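Local coordinates for probable intron-encoded endonuclease 1 (Wickerhamomyces canadensis, PDB 6X1J), which cleaves a specific DNA target as a LAGLIDADG homing endonuclease, promoting the mobility of an intron in the mitochondrial 21S rRNA gene, at residues W144-G149 / P221-K226; G150-N155 / S162-T167. One frame throughout, in Å; residues are numbered along the deposited sequence.

Interaction 1: residues W144-G149 / P221-K226; sequences WFMDDG and PEMKYK. With K (potassium ion), chain D; K (potassium ion), chain E; nucleotides of chain C.
Lys226 reaches to the C-terminal end of helix 138-148 and places its ammonium group among backbone carbonyls. NZ donates to Met146 O at 2.9 Å, approaching from above the carbonyl plane, and makes a weak second bond to Gly149 O at 2.8 Å. One nitrogen thus joins the last turn of the helix to the residue at which the chain leaves it. A bend in the lysine chain at chi3 (99°) turns NZ in toward these two oxygens. Asp147 O, though close to NZ, is not bonded to it and instead binds one potassium ion at 2.3 Å, while the carboxylate of Asp147 is hydrogen-bonded to Tyr70 and Asn43. Asp148 OD2 holds the second potassium ion at 2.8 Å. The first ion is also bound by OP1 of nucleotide DC17 of chain C at 2.7 Å, so the helix end and the DNA backbone share a metal.

Farther out the contact becomes apolar. The rim of the Phe145 ring meets the root of the lysine, CE2 lying 3.7 Å from Lys226 CB, and the two side chains run past each other in opposite directions. Beside them, Met146 SD rests against Met223 CB at 3.8 Å.

Asp47 and a further DNA phosphate also bind the first ion; the backbone oxygens of Leu45 and Gly46 contribute to the second. Acidic residues brought together at the end of helix 138-148 and just past the end of helix 34-45, over a DNA phosphate, are the signature of the LAGLIDADG active site, here occupied by potassium.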
ATOM      1  N   TRP A 144       2.917  -0.484   4.217  1.00 24.54           N
ATOM      2  CA  TRP A 144       2.794   0.984   4.354  1.00 23.34           C
ATOM      3  C   TRP A 144       4.189   1.577   4.202  1.00 22.17           C
ATOM      4  O   TRP A 144       4.368   2.527   3.450  1.00 21.78           O
ATOM      5  CB  TRP A 144       2.239   1.303   5.715  1.00 24.89           C
ATOM      6  CG  TRP A 144       1.923   2.735   5.950  1.00 24.00           C
ATOM      7  CD1 TRP A 144       1.808   3.746   5.042  1.00 22.76           C
ATOM      8  CD2 TRP A 144       1.496   3.255   7.210  1.00 22.05           C
ATOM      9  NE1 TRP A 144       1.390   4.883   5.676  1.00 22.49           N
ATOM     10  CE2 TRP A 144       1.199   4.609   7.007  1.00 22.44           C
ATOM     11  CE3 TRP A 144       1.372   2.700   8.493  1.00 22.95           C
ATOM     12  CZ2 TRP A 144       0.757   5.427   8.054  1.00 24.13           C
ATOM     13  CZ3 TRP A 144       0.978   3.508   9.533  1.00 22.03           C
ATOM     14  CH2 TRP A 144       0.663   4.849   9.305  1.00 24.65           C
ATOM     15  N   PHE A 145       5.155   0.977   4.865  1.00 22.42           N
ATOM     16  CA  PHE A 145       6.553   1.480   4.835  1.00 25.08           C
ATOM     17  C   PHE A 145       7.188   1.300   3.438  1.00 24.35           C
ATOM     18  O   PHE A 145       7.851   2.230   2.935  1.00 26.26           O
ATOM     19  CB  PHE A 145       7.375   0.852   5.973  1.00 27.95           C
ATOM     20  CG  PHE A 145       8.750   1.481   6.070  1.00 28.29           C
ATOM     21  CD1 PHE A 145       8.919   2.723   6.660  1.00 28.10           C
ATOM     22  CD2 PHE A 145       9.842   0.890   5.461  1.00 28.91           C
ATOM     23  CE1 PHE A 145      10.150   3.361   6.638  1.00 30.94           C
ATOM     24  CE2 PHE A 145      11.079   1.522   5.460  1.00 31.73           C
ATOM     25  CZ  PHE A 145      11.229   2.753   6.046  1.00 30.92           C
ATOM     26  N   MET A 146       7.007   0.171   2.744  1.00 24.44           N
ATOM     27  CA  MET A 146       7.635   0.004   1.399  1.00 23.03           C
ATOM     28  C   MET A 146       7.005   1.028   0.452  1.00 23.36           C
ATOM     29  O   MET A 146       7.708   1.621  -0.382  1.00 23.82           O
ATOM     30  CB  MET A 146       7.476  -1.428   0.875  1.00 24.27           C
ATOM     31  CG  MET A 146       8.203  -2.452   1.755  1.00 23.52           C
ATOM     32  SD  MET A 146       8.279  -4.165   1.116  1.00 26.79           S
ATOM     33  CE  MET A 146       6.768  -4.891   1.748  1.00 25.95           C
ATOM     34  N   ASP A 147       5.735   1.326   0.649  1.00 25.64           N
ATOM     35  CA  ASP A 147       4.991   2.296  -0.195  1.00 25.68           C
ATOM     36  C   ASP A 147       5.479   3.709   0.130  1.00 30.09           C
ATOM     37  O   ASP A 147       6.148   4.334  -0.753  1.00 27.24           O
ATOM     38  CB  ASP A 147       3.494   2.100  -0.009  1.00 25.30           C
ATOM     39  CG  ASP A 147       2.930   0.867  -0.701  1.00 26.95           C
ATOM     40  OD1 ASP A 147       3.729   0.096  -1.290  1.00 30.03           O
ATOM     41  OD2 ASP A 147       1.687   0.700  -0.683  1.00 25.09           O
ATOM     42  N   ASP A 148       5.243   4.164   1.365  1.00 30.10           N
ATOM     43  CA  ASP A 148       5.285   5.606   1.754  1.00 29.38           C
ATOM     44  C   ASP A 148       6.427   5.901   2.738  1.00 26.54           C
ATOM     45  O   ASP A 148       6.519   7.039   3.243  1.00 25.90           O
ATOM     46  CB  ASP A 148       3.899   5.989   2.282  1.00 28.62           C
ATOM     47  CG  ASP A 148       3.014   6.481   1.157  1.00 27.21           C
ATOM     48  OD1 ASP A 148       3.247   6.059   0.019  1.00 33.17           O
ATOM     49  OD2 ASP A 148       2.115   7.299   1.413  1.00 28.42           O
ATOM     50  N   GLY A 149       7.264   4.908   2.993  1.00 25.89           N
ATOM     51  CA  GLY A 149       8.333   4.953   3.991  1.00 27.24           C
ATOM     52  C   GLY A 149       9.511   5.749   3.448  1.00 29.77           C
ATOM     53  O   GLY A 149       9.593   5.921   2.242  1.00 28.65           O
ATOM     54  N   PRO A 221      13.607  -8.270  -0.839  1.00 30.08           N
ATOM     55  CA  PRO A 221      15.018  -7.897  -0.981  1.00 28.20           C
ATOM     56  C   PRO A 221      15.237  -6.582  -1.723  1.00 24.95           C
ATOM     57  O   PRO A 221      16.130  -5.869  -1.360  1.00 31.30           O
ATOM     58  CB  PRO A 221      15.608  -9.089  -1.754  1.00 30.36           C
ATOM     59  CG  PRO A 221      14.690 -10.259  -1.407  1.00 32.47           C
ATOM     60  CD  PRO A 221      13.314  -9.622  -1.364  1.00 30.92           C
ATOM     61  N   GLU A 222      14.390  -6.241  -2.678  1.00 25.08           N
ATOM     62  CA  GLU A 222      14.560  -5.018  -3.511  1.00 28.20           C
ATOM     63  C   GLU A 222      14.037  -3.790  -2.748  1.00 29.70           C
ATOM     64  O   GLU A 222      14.146  -2.640  -3.299  1.00 29.15           O
ATOM     65  CB  GLU A 222      13.821  -5.150  -4.849  1.00 30.17           C
ATOM     66  CG  GLU A 222      14.305  -6.314  -5.730  1.00 37.01           C
ATOM     67  CD  GLU A 222      13.909  -7.738  -5.316  1.00 39.40           C
ATOM     68  OE1 GLU A 222      12.912  -7.909  -4.533  1.00 36.10           O
ATOM     69  OE2 GLU A 222      14.609  -8.692  -5.759  1.00 40.23           O
ATOM     70  N   MET A 223      13.450  -3.979  -1.560  1.00 28.12           N
ATOM     71  CA  MET A 223      12.966  -2.806  -0.764  1.00 30.94           C
ATOM     72  C   MET A 223      13.739  -2.633   0.564  1.00 27.38           C
ATOM     73  O   MET A 223      13.455  -1.657   1.339  1.00 24.33           O
ATOM     74  CB  MET A 223      11.448  -2.925  -0.544  1.00 31.26           C
ATOM     75  CG  MET A 223      10.647  -2.715  -1.833  1.00 33.84           C
ATOM     76  SD  MET A 223      11.006  -1.143  -2.623  1.00 39.89           S
ATOM     77  CE  MET A 223       9.662  -0.861  -3.769  1.00 44.99           C
ATOM     78  N   LYS A 224      14.721  -3.467   0.852  1.00 26.48           N
ATOM     79  CA  LYS A 224      15.440  -3.358   2.150  1.00 31.71           C
ATOM     80  C   LYS A 224      16.158  -2.006   2.241  1.00 31.30           C
ATOM     81  O   LYS A 224      16.353  -1.539   3.366  1.00 29.90           O
ATOM     82  CB  LYS A 224      16.492  -4.443   2.322  1.00 33.57           C
ATOM     83  CG  LYS A 224      15.943  -5.847   2.364  1.00 38.88           C
ATOM     84  CD  LYS A 224      15.462  -6.242   3.722  1.00 44.57           C
ATOM     85  CE  LYS A 224      15.356  -7.747   3.875  1.00 46.70           C
ATOM     86  NZ  LYS A 224      14.113  -8.118   4.589  1.00 45.26           N
ATOM     87  N   TYR A 225      16.476  -1.382   1.102  1.00 28.81           N
ATOM     88  CA  TYR A 225      17.288  -0.151   1.058  1.00 30.53           C
ATOM     89  C   TYR A 225      16.581   0.992   1.804  1.00 34.01           C
ATOM     90  O   TYR A 225      17.287   1.934   2.248  1.00 35.03           O
ATOM     91  CB  TYR A 225      17.605   0.258  -0.376  1.00 28.51           C
ATOM     92  CG  TYR A 225      16.475   0.902  -1.110  1.00 30.60           C
ATOM     93  CD1 TYR A 225      15.570   0.125  -1.811  1.00 30.46           C
ATOM     94  CD2 TYR A 225      16.300   2.277  -1.098  1.00 33.92           C
ATOM     95  CE1 TYR A 225      14.528   0.711  -2.510  1.00 34.68           C
ATOM     96  CE2 TYR A 225      15.252   2.876  -1.783  1.00 34.72           C
ATOM     97  CZ  TYR A 225      14.354   2.084  -2.484  1.00 38.02           C
ATOM     98  OH  TYR A 225      13.304   2.640  -3.165  1.00 39.54           O
ATOM     99  N   LYS A 226      15.251   0.947   1.941  1.00 32.96           N
ATOM    100  CA  LYS A 226      14.481   2.071   2.554  1.00 32.16           C
ATOM    101  C   LYS A 226      14.768   2.079   4.050  1.00 30.08           C
ATOM    102  O   LYS A 226      14.578   3.114   4.661  1.00 34.38           O
ATOM    103  CB  LYS A 226      12.977   1.948   2.295  1.00 33.75           C
ATOM    104  CG  LYS A 226      12.544   2.160   0.855  1.00 35.70           C
ATOM    105  CD  LYS A 226      11.058   2.344   0.708  1.00 37.00           C
ATOM    106  CE  LYS A 226      10.708   3.803   0.589  1.00 37.04           C
ATOM    107  NZ  LYS A 226       9.292   4.015   0.225  1.00 37.60           N
TER
HETATM  108  K     K D 301       5.850   5.598  -2.686  1.00 38.55           K
HETATM  109  K     K E 302      -0.338   7.626   0.123  1.00 39.93           K
ATOM    110  P    DC C  17       5.093   8.520  -1.114  1.00 39.65           P
ATOM    111  OP1  DC C  17       4.345   7.806  -2.175  1.00 42.45           O
ATOM    112  OP2  DC C  17       4.443   8.682   0.218  1.00 38.70           O
ATOM    113  O5'  DC C  17       6.515   7.804  -0.984  1.00 30.77           O
ATOM    114  C5'  DC C  17       7.596   8.171  -0.075  1.00 31.75           C
ATOM    115  C4'  DC C  17       8.826   8.553  -0.873  1.00 33.26           C
ATOM    116  O4'  DC C  17       8.750   9.930  -1.341  1.00 30.85           O
ATOM    117  C3'  DC C  17      10.199   8.394  -0.218  1.00 33.56           C
ATOM    118  O3'  DC C  17      11.045   7.675  -1.151  1.00 34.44           O
ATOM    119  C2'  DC C  17      10.618   9.829   0.043  1.00 28.57           C
ATOM    120  C1'  DC C  17       9.966  10.609  -1.073  1.00 28.69           C
ATOM    121  N1   DC C  17       9.647  12.031  -0.759  1.00 27.85           N
ATOM    122  C2   DC C  17       9.909  13.043  -1.703  1.00 28.50           C
ATOM    123  O2   DC C  17      10.441  12.744  -2.786  1.00 30.67           O
ATOM    124  N3   DC C  17       9.577  14.321  -1.409  1.00 27.95           N
ATOM    125  C4   DC C  17       8.971  14.605  -0.256  1.00 31.14           C
ATOM    126  N4   DC C  17       8.682  15.882   0.004  1.00 29.64           N
ATOM    127  C5   DC C  17       8.673  13.596   0.705  1.00 32.44           C
ATOM    128  C6   DC C  17       9.004  12.332   0.404  1.00 29.40           C
ATOM    129  P    DC C  18      12.535   7.188  -0.820  1.00 32.51           P
ATOM    130  OP1  DC C  18      12.809   5.988  -1.657  1.00 31.87           O
ATOM    131  OP2  DC C  18      12.775   7.093   0.644  1.00 27.22           O
ATOM    132  O5'  DC C  18      13.444   8.408  -1.297  1.00 30.68           O
ATOM    133  C5'  DC C  18      13.372   8.854  -2.625  1.00 30.91           C
ATOM    134  C4'  DC C  18      14.081  10.176  -2.751  1.00 32.90           C
ATOM    135  O4'  DC C  18      13.326  11.230  -2.117  1.00 35.48           O
ATOM    136  C3'  DC C  18      15.510  10.284  -2.214  1.00 35.15           C
ATOM    137  O3'  DC C  18      16.426  10.431  -3.290  1.00 36.25           O
ATOM    138  C2'  DC C  18      15.445  11.446  -1.221  1.00 36.24           C
ATOM    139  C1'  DC C  18      14.223  12.219  -1.670  1.00 34.55           C
ATOM    140  N1   DC C  18      13.533  13.012  -0.639  1.00 32.74           N
ATOM    141  C2   DC C  18      13.302  14.372  -0.858  1.00 33.13           C
ATOM    142  O2   DC C  18      13.685  14.891  -1.918  1.00 38.19           O
ATOM    143  N3   DC C  18      12.688  15.097   0.099  1.00 33.87           N
ATOM    144  C4   DC C  18      12.259  14.502   1.215  1.00 30.46           C
ATOM    145  N4   DC C  18      11.618  15.255   2.120  1.00 31.48           N
ATOM    146  C5   DC C  18      12.457  13.113   1.449  1.00 29.25           C
ATOM    147  C6   DC C  18      13.073  12.408   0.495  1.00 30.06           C
TER
HETATM  148  O   HOH W   1       8.170   6.407  -3.579  1.00 38.05           O
HETATM  149  O   HOH W   2       6.239   8.559  -4.108  1.00 50.99           O
HETATM  150  O   HOH W   3      -2.872   8.015  -1.171  1.00 37.74           O
HETATM  151  O   HOH W   4       1.614   9.833  -0.079  1.00 31.79           O
HETATM  152  O   HOH W   5      -0.375   9.852   2.396  1.00 32.92           O

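Interaction 2: residues G150-N155 / S162-T167; sequences GKWDYN and SLVLHT. With nucleotides of chain C; nucleotides of chain B.
Gly150 and His166 meet where a side chain could not fit: Gly150 CA faces the edge of the imidazole, 4.2 Å from NE2, and a beta carbon on the glycine would collide with that nitrogen. The imidazole itself is sandwiched, with Val164 CG1 over one face and the base of nucleotide DC17 of chain C over the other, His166 CE1 coming to 3.3 Å from its C6. A water in the plane of the imidazole connects NE2 with Tyr154 OH, which also donates to OP2 of DC18 of chain C at 2.7 Å.

The framework is an antiparallel beta hairpin, strands 149-151 and 163-165, at the edge of the second of two four-stranded sheets with which LAGLIDADG enzymes straddle DNA. Gly150 and Val164 form a hydrogen-bonded pair: Val164 N gives to Gly150 O at 2.8 Å, whereas the return bond is weak. Next along, Trp152 N points almost straight at Ser162 O (176°).

With CG of Trp152 opposite its backbone N (chi1 -173°), the indole extends from the hairpin to the DNA. Its benzo edge touches Val164 CG2 through CE3 at 3.8 Å, and NE1 donates to OP2 of DT6 of chain B at 2.9 Å. A leucine in place of Trp152 would probably leave that phosphate oxygen without its N-H donor and open a gap beside Val164. Ser162 CB packs against Trp152 CB at 3.6 Å.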
ATOM      1  N   GLY A 150      10.348   6.253   4.341  1.00 31.46           N
ATOM      2  CA  GLY A 150      11.466   7.170   4.045  1.00 31.40           C
ATOM      3  C   GLY A 150      12.425   7.245   5.210  1.00 30.60           C
ATOM      4  O   GLY A 150      12.043   6.861   6.311  1.00 29.00           O
ATOM      5  N   LYS A 151      13.648   7.695   4.944  1.00 35.60           N
ATOM      6  CA  LYS A 151      14.659   8.063   5.964  1.00 32.07           C
ATOM      7  C   LYS A 151      14.470   9.536   6.348  1.00 32.23           C
ATOM      8  O   LYS A 151      13.998  10.329   5.521  1.00 29.72           O
ATOM      9  CB  LYS A 151      16.049   7.786   5.403  1.00 32.60           C
ATOM     10  CG  LYS A 151      16.340   6.310   5.152  1.00 33.33           C
ATOM     11  CD  LYS A 151      17.758   6.102   4.690  1.00 37.26           C
ATOM     12  CE  LYS A 151      18.161   4.671   4.393  1.00 38.91           C
ATOM     13  NZ  LYS A 151      19.627   4.594   4.213  1.00 39.17           N
ATOM     14  N   TRP A 152      14.809   9.897   7.580  1.00 29.91           N
ATOM     15  CA  TRP A 152      14.935  11.312   7.998  1.00 31.72           C
ATOM     16  C   TRP A 152      16.230  11.866   7.393  1.00 31.71           C
ATOM     17  O   TRP A 152      16.185  12.970   6.838  1.00 33.89           O
ATOM     18  CB  TRP A 152      14.933  11.356   9.517  1.00 34.19           C
ATOM     19  CG  TRP A 152      14.882  12.710  10.130  1.00 34.39           C
ATOM     20  CD1 TRP A 152      15.806  13.215  10.990  1.00 35.10           C
ATOM     21  CD2 TRP A 152      13.830  13.682  10.037  1.00 35.49           C
ATOM     22  NE1 TRP A 152      15.418  14.460  11.410  1.00 42.75           N
ATOM     23  CE2 TRP A 152      14.203  14.766  10.862  1.00 37.88           C
ATOM     24  CE3 TRP A 152      12.605  13.748   9.369  1.00 41.43           C
ATOM     25  CZ2 TRP A 152      13.414  15.901  11.020  1.00 38.92           C
ATOM     26  CZ3 TRP A 152      11.816  14.873   9.523  1.00 43.85           C
ATOM     27  CH2 TRP A 152      12.215  15.929  10.346  1.00 44.12           C
ATOM     28  N   ASP A 153      17.299  11.065   7.401  1.00 29.61           N
ATOM     29  CA  ASP A 153      18.670  11.489   6.995  1.00 32.04           C
ATOM     30  C   ASP A 153      19.183  10.588   5.869  1.00 31.82           C
ATOM     31  O   ASP A 153      19.417   9.367   6.108  1.00 28.84           O
ATOM     32  CB  ASP A 153      19.653  11.466   8.180  1.00 33.51           C
ATOM     33  CG  ASP A 153      21.024  12.083   7.897  1.00 36.58           C
ATOM     34  OD1 ASP A 153      21.239  12.554   6.766  1.00 35.53           O
ATOM     35  OD2 ASP A 153      21.864  12.092   8.814  1.00 31.58           O
ATOM     36  N   TYR A 154      19.283  11.145   4.658  1.00 31.03           N
ATOM     37  CA  TYR A 154      19.730  10.383   3.463  1.00 35.12           C
ATOM     38  C   TYR A 154      21.263  10.353   3.329  1.00 36.01           C
ATOM     39  O   TYR A 154      21.712   9.629   2.427  1.00 33.83           O
ATOM     40  CB  TYR A 154      19.018  10.907   2.208  1.00 36.65           C
ATOM     41  CG  TYR A 154      17.577  10.453   2.121  1.00 37.16           C
ATOM     42  CD1 TYR A 154      16.569  11.207   2.708  1.00 35.52           C
ATOM     43  CD2 TYR A 154      17.221   9.256   1.505  1.00 34.44           C
ATOM     44  CE1 TYR A 154      15.246  10.803   2.669  1.00 33.62           C
ATOM     45  CE2 TYR A 154      15.901   8.839   1.469  1.00 29.72           C
ATOM     46  CZ  TYR A 154      14.917   9.618   2.047  1.00 31.06           C
ATOM     47  OH  TYR A 154      13.604   9.263   2.027  1.00 29.62           O
ATOM     48  N   ASN A 155      22.047  11.053   4.167  1.00 35.11           N
ATOM     49  CA  ASN A 155      23.520  10.843   4.189  1.00 37.08           C
ATOM     50  C   ASN A 155      23.778   9.346   4.420  1.00 39.85           C
ATOM     51  O   ASN A 155      23.560   8.833   5.549  1.00 37.13           O
ATOM     52  CB  ASN A 155      24.256  11.739   5.201  1.00 39.23           C
ATOM     53  CG  ASN A 155      25.707  11.340   5.434  1.00 39.92           C
ATOM     54  OD1 ASN A 155      26.247  10.460   4.758  1.00 40.26           O
ATOM     55  ND2 ASN A 155      26.347  11.950   6.422  1.00 38.32           N
ATOM     56  N   SER A 162      16.564   7.502  12.252  1.00 30.07           N
ATOM     57  CA  SER A 162      15.183   8.030  12.197  1.00 28.14           C
ATOM     58  C   SER A 162      14.568   7.717  10.818  1.00 27.88           C
ATOM     59  O   SER A 162      15.268   7.760   9.784  1.00 25.93           O
ATOM     60  CB  SER A 162      15.162   9.494  12.533  1.00 29.96           C
ATOM     61  OG  SER A 162      15.539   9.682  13.897  1.00 32.16           O
ATOM     62  N   LEU A 163      13.294   7.333  10.821  1.00 28.32           N
ATOM     63  CA  LEU A 163      12.492   6.998   9.622  1.00 29.58           C
ATOM     64  C   LEU A 163      11.238   7.870   9.574  1.00 30.01           C
ATOM     65  O   LEU A 163      10.921   8.522  10.551  1.00 27.56           O
ATOM     66  CB  LEU A 163      12.115   5.522   9.695  1.00 26.86           C
ATOM     67  CG  LEU A 163      13.306   4.569   9.731  1.00 25.61           C
ATOM     68  CD1 LEU A 163      12.842   3.153  10.067  1.00 26.81           C
ATOM     69  CD2 LEU A 163      14.057   4.616   8.399  1.00 23.88           C
ATOM     70  N   VAL A 164      10.595   7.878   8.418  1.00 29.32           N
ATOM     71  CA  VAL A 164       9.408   8.706   8.116  1.00 27.11           C
ATOM     72  C   VAL A 164       8.360   7.794   7.464  1.00 30.09           C
ATOM     73  O   VAL A 164       8.749   6.882   6.678  1.00 28.31           O
ATOM     74  CB  VAL A 164       9.807   9.874   7.228  1.00 24.42           C
ATOM     75  CG1 VAL A 164       8.647  10.770   6.958  1.00 26.87           C
ATOM     76  CG2 VAL A 164      10.929  10.682   7.846  1.00 29.26           C
ATOM     77  N   LEU A 165       7.088   8.008   7.791  1.00 28.02           N
ATOM     78  CA  LEU A 165       5.960   7.626   6.912  1.00 27.91           C
ATOM     79  C   LEU A 165       5.385   8.909   6.328  1.00 25.96           C
ATOM     80  O   LEU A 165       5.008   9.838   7.110  1.00 26.38           O
ATOM     81  CB  LEU A 165       4.935   6.827   7.718  1.00 28.23           C
ATOM     82  CG  LEU A 165       5.425   5.465   8.194  1.00 27.58           C
ATOM     83  CD1 LEU A 165       4.591   4.937   9.343  1.00 27.80           C
ATOM     84  CD2 LEU A 165       5.380   4.452   7.043  1.00 31.86           C
ATOM     85  N   HIS A 166       5.318   8.968   5.004  1.00 26.20           N
ATOM     86  CA  HIS A 166       4.857  10.170   4.264  1.00 25.53           C
ATOM     87  C   HIS A 166       3.333  10.158   4.160  1.00 29.51           C
ATOM     88  O   HIS A 166       2.787   9.701   3.129  1.00 30.20           O
ATOM     89  CB  HIS A 166       5.637  10.275   2.954  1.00 28.21           C
ATOM     90  CG  HIS A 166       7.077  10.614   3.187  1.00 28.12           C
ATOM     91  ND1 HIS A 166       7.479  11.897   3.472  1.00 32.67           N
ATOM     92  CD2 HIS A 166       8.187   9.852   3.241  1.00 29.49           C
ATOM     93  CE1 HIS A 166       8.785  11.927   3.662  1.00 34.27           C
ATOM     94  NE2 HIS A 166       9.244  10.675   3.530  1.00 31.93           N
ATOM     95  N   THR A 167       2.679  10.732   5.180  1.00 31.26           N
ATOM     96  CA  THR A 167       1.201  10.803   5.349  1.00 27.04           C
ATOM     97  C   THR A 167       0.640  12.151   4.880  1.00 29.42           C
ATOM     98  O   THR A 167      -0.462  12.528   5.347  1.00 29.69           O
ATOM     99  CB  THR A 167       0.839  10.551   6.813  1.00 27.95           C
ATOM    100  OG1 THR A 167       1.611  11.422   7.658  1.00 26.94           O
ATOM    101  CG2 THR A 167       1.056   9.105   7.187  1.00 26.05           C
TER
ATOM    102  P    DC C  18      12.535   7.188  -0.820  1.00 32.51           P
ATOM    103  OP1  DC C  18      12.809   5.988  -1.657  1.00 31.87           O
ATOM    104  OP2  DC C  18      12.775   7.093   0.644  1.00 27.22           O
ATOM    105  O5'  DC C  18      13.444   8.408  -1.297  1.00 30.68           O
ATOM    106  C5'  DC C  18      13.372   8.854  -2.625  1.00 30.91           C
ATOM    107  C4'  DC C  18      14.081  10.176  -2.751  1.00 32.90           C
ATOM    108  O4'  DC C  18      13.326  11.230  -2.117  1.00 35.48           O
ATOM    109  C3'  DC C  18      15.510  10.284  -2.214  1.00 35.15           C
ATOM    110  O3'  DC C  18      16.426  10.431  -3.290  1.00 36.25           O
ATOM    111  C2'  DC C  18      15.445  11.446  -1.221  1.00 36.24           C
ATOM    112  C1'  DC C  18      14.223  12.219  -1.670  1.00 34.55           C
ATOM    113  N1   DC C  18      13.533  13.012  -0.639  1.00 32.74           N
ATOM    114  C2   DC C  18      13.302  14.372  -0.858  1.00 33.13           C
ATOM    115  O2   DC C  18      13.685  14.891  -1.918  1.00 38.19           O
ATOM    116  N3   DC C  18      12.688  15.097   0.099  1.00 33.87           N
ATOM    117  C4   DC C  18      12.259  14.502   1.215  1.00 30.46           C
ATOM    118  N4   DC C  18      11.618  15.255   2.120  1.00 31.48           N
ATOM    119  C5   DC C  18      12.457  13.113   1.449  1.00 29.25           C
ATOM    120  C6   DC C  18      13.073  12.408   0.495  1.00 30.06           C
TER
ATOM    121  P    DT B   6      16.920  16.958  14.058  1.00 33.78           P
ATOM    122  OP1  DT B   6      16.356  17.505  15.284  1.00 33.43           O
ATOM    123  OP2  DT B   6      16.704  15.509  13.749  1.00 38.97           O
ATOM    124  O5'  DT B   6      16.394  17.872  12.865  1.00 32.55           O
ATOM    125  C5'  DT B   6      16.551  19.288  12.962  1.00 33.74           C
ATOM    126  C4'  DT B   6      16.033  19.953  11.712  1.00 34.42           C
ATOM    127  O4'  DT B   6      17.070  19.861  10.704  1.00 35.61           O
ATOM    128  C3'  DT B   6      14.776  19.321  11.091  1.00 40.52           C
ATOM    129  O3'  DT B   6      13.951  20.301  10.445  1.00 43.44           O
ATOM    130  C2'  DT B   6      15.334  18.442   9.983  1.00 40.07           C
ATOM    131  C1'  DT B   6      16.490  19.328   9.524  1.00 39.76           C
ATOM    132  N1   DT B   6      17.544  18.711   8.700  1.00 36.09           N
ATOM    133  C2   DT B   6      18.169  19.510   7.766  1.00 34.26           C
ATOM    134  O2   DT B   6      17.897  20.689   7.595  1.00 36.53           O
ATOM    135  N3   DT B   6      19.109  18.869   7.010  1.00 34.45           N
ATOM    136  C4   DT B   6      19.495  17.555   7.098  1.00 30.15           C
ATOM    137  O4   DT B   6      20.338  17.124   6.326  1.00 32.38           O
ATOM    138  C5   DT B   6      18.786  16.765   8.079  1.00 31.38           C
ATOM    139  C7   DT B   6      19.113  15.313   8.218  1.00 31.30           C
ATOM    140  C6   DT B   6      17.856  17.374   8.819  1.00 33.86           C
TER
ATOM    141  P    DC C  17       5.093   8.520  -1.114  1.00 39.65           P
ATOM    142  OP1  DC C  17       4.345   7.806  -2.175  1.00 42.45           O
ATOM    143  OP2  DC C  17       4.443   8.682   0.218  1.00 38.70           O
ATOM    144  O5'  DC C  17       6.515   7.804  -0.984  1.00 30.77           O
ATOM    145  C5'  DC C  17       7.596   8.171  -0.075  1.00 31.75           C
ATOM    146  C4'  DC C  17       8.826   8.553  -0.873  1.00 33.26           C
ATOM    147  O4'  DC C  17       8.750   9.930  -1.341  1.00 30.85           O
ATOM    148  C3'  DC C  17      10.199   8.394  -0.218  1.00 33.56           C
ATOM    149  O3'  DC C  17      11.045   7.675  -1.151  1.00 34.44           O
ATOM    150  C2'  DC C  17      10.618   9.829   0.043  1.00 28.57           C
ATOM    151  C1'  DC C  17       9.966  10.609  -1.073  1.00 28.69           C
ATOM    152  N1   DC C  17       9.647  12.031  -0.759  1.00 27.85           N
ATOM    153  C2   DC C  17       9.909  13.043  -1.703  1.00 28.50           C
ATOM    154  O2   DC C  17      10.441  12.744  -2.786  1.00 30.67           O
ATOM    155  N3   DC C  17       9.577  14.321  -1.409  1.00 27.95           N
ATOM    156  C4   DC C  17       8.971  14.605  -0.256  1.00 31.14           C
ATOM    157  N4   DC C  17       8.682  15.882   0.004  1.00 29.64           N
ATOM    158  C5   DC C  17       8.673  13.596   0.705  1.00 32.44           C
ATOM    159  C6   DC C  17       9.004  12.332   0.404  1.00 29.40           C
TER
HETATM  160  O   HOH W   6      12.193  10.534   3.928  1.00 38.97           O
HETATM  161  O   HOH W   7      17.465   8.898   9.038  1.00 23.81           O

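Read from the N terminus, the chain runs along helix 138-148, whose last turn is the first side of interaction 1, and passes directly into strand 149-151, with which the first side of interaction 2 begins. A loop of eleven residues, 152-162, returns it along strand 163-165, so interaction 2 closes only a hairpin. The remaining sheet strands and two further helices follow before residues 221-226 come back to the helix end and close the long loop of interaction 1, which encloses the hairpin. The two contacts meet directly: Asp148 O and His166 N, 2.9 Å apart, probably form a hydrogen bond, and Lys226 O packs on Lys151 CG. Active-site helix, DNA-facing sheet and C-terminal region are thereby joined.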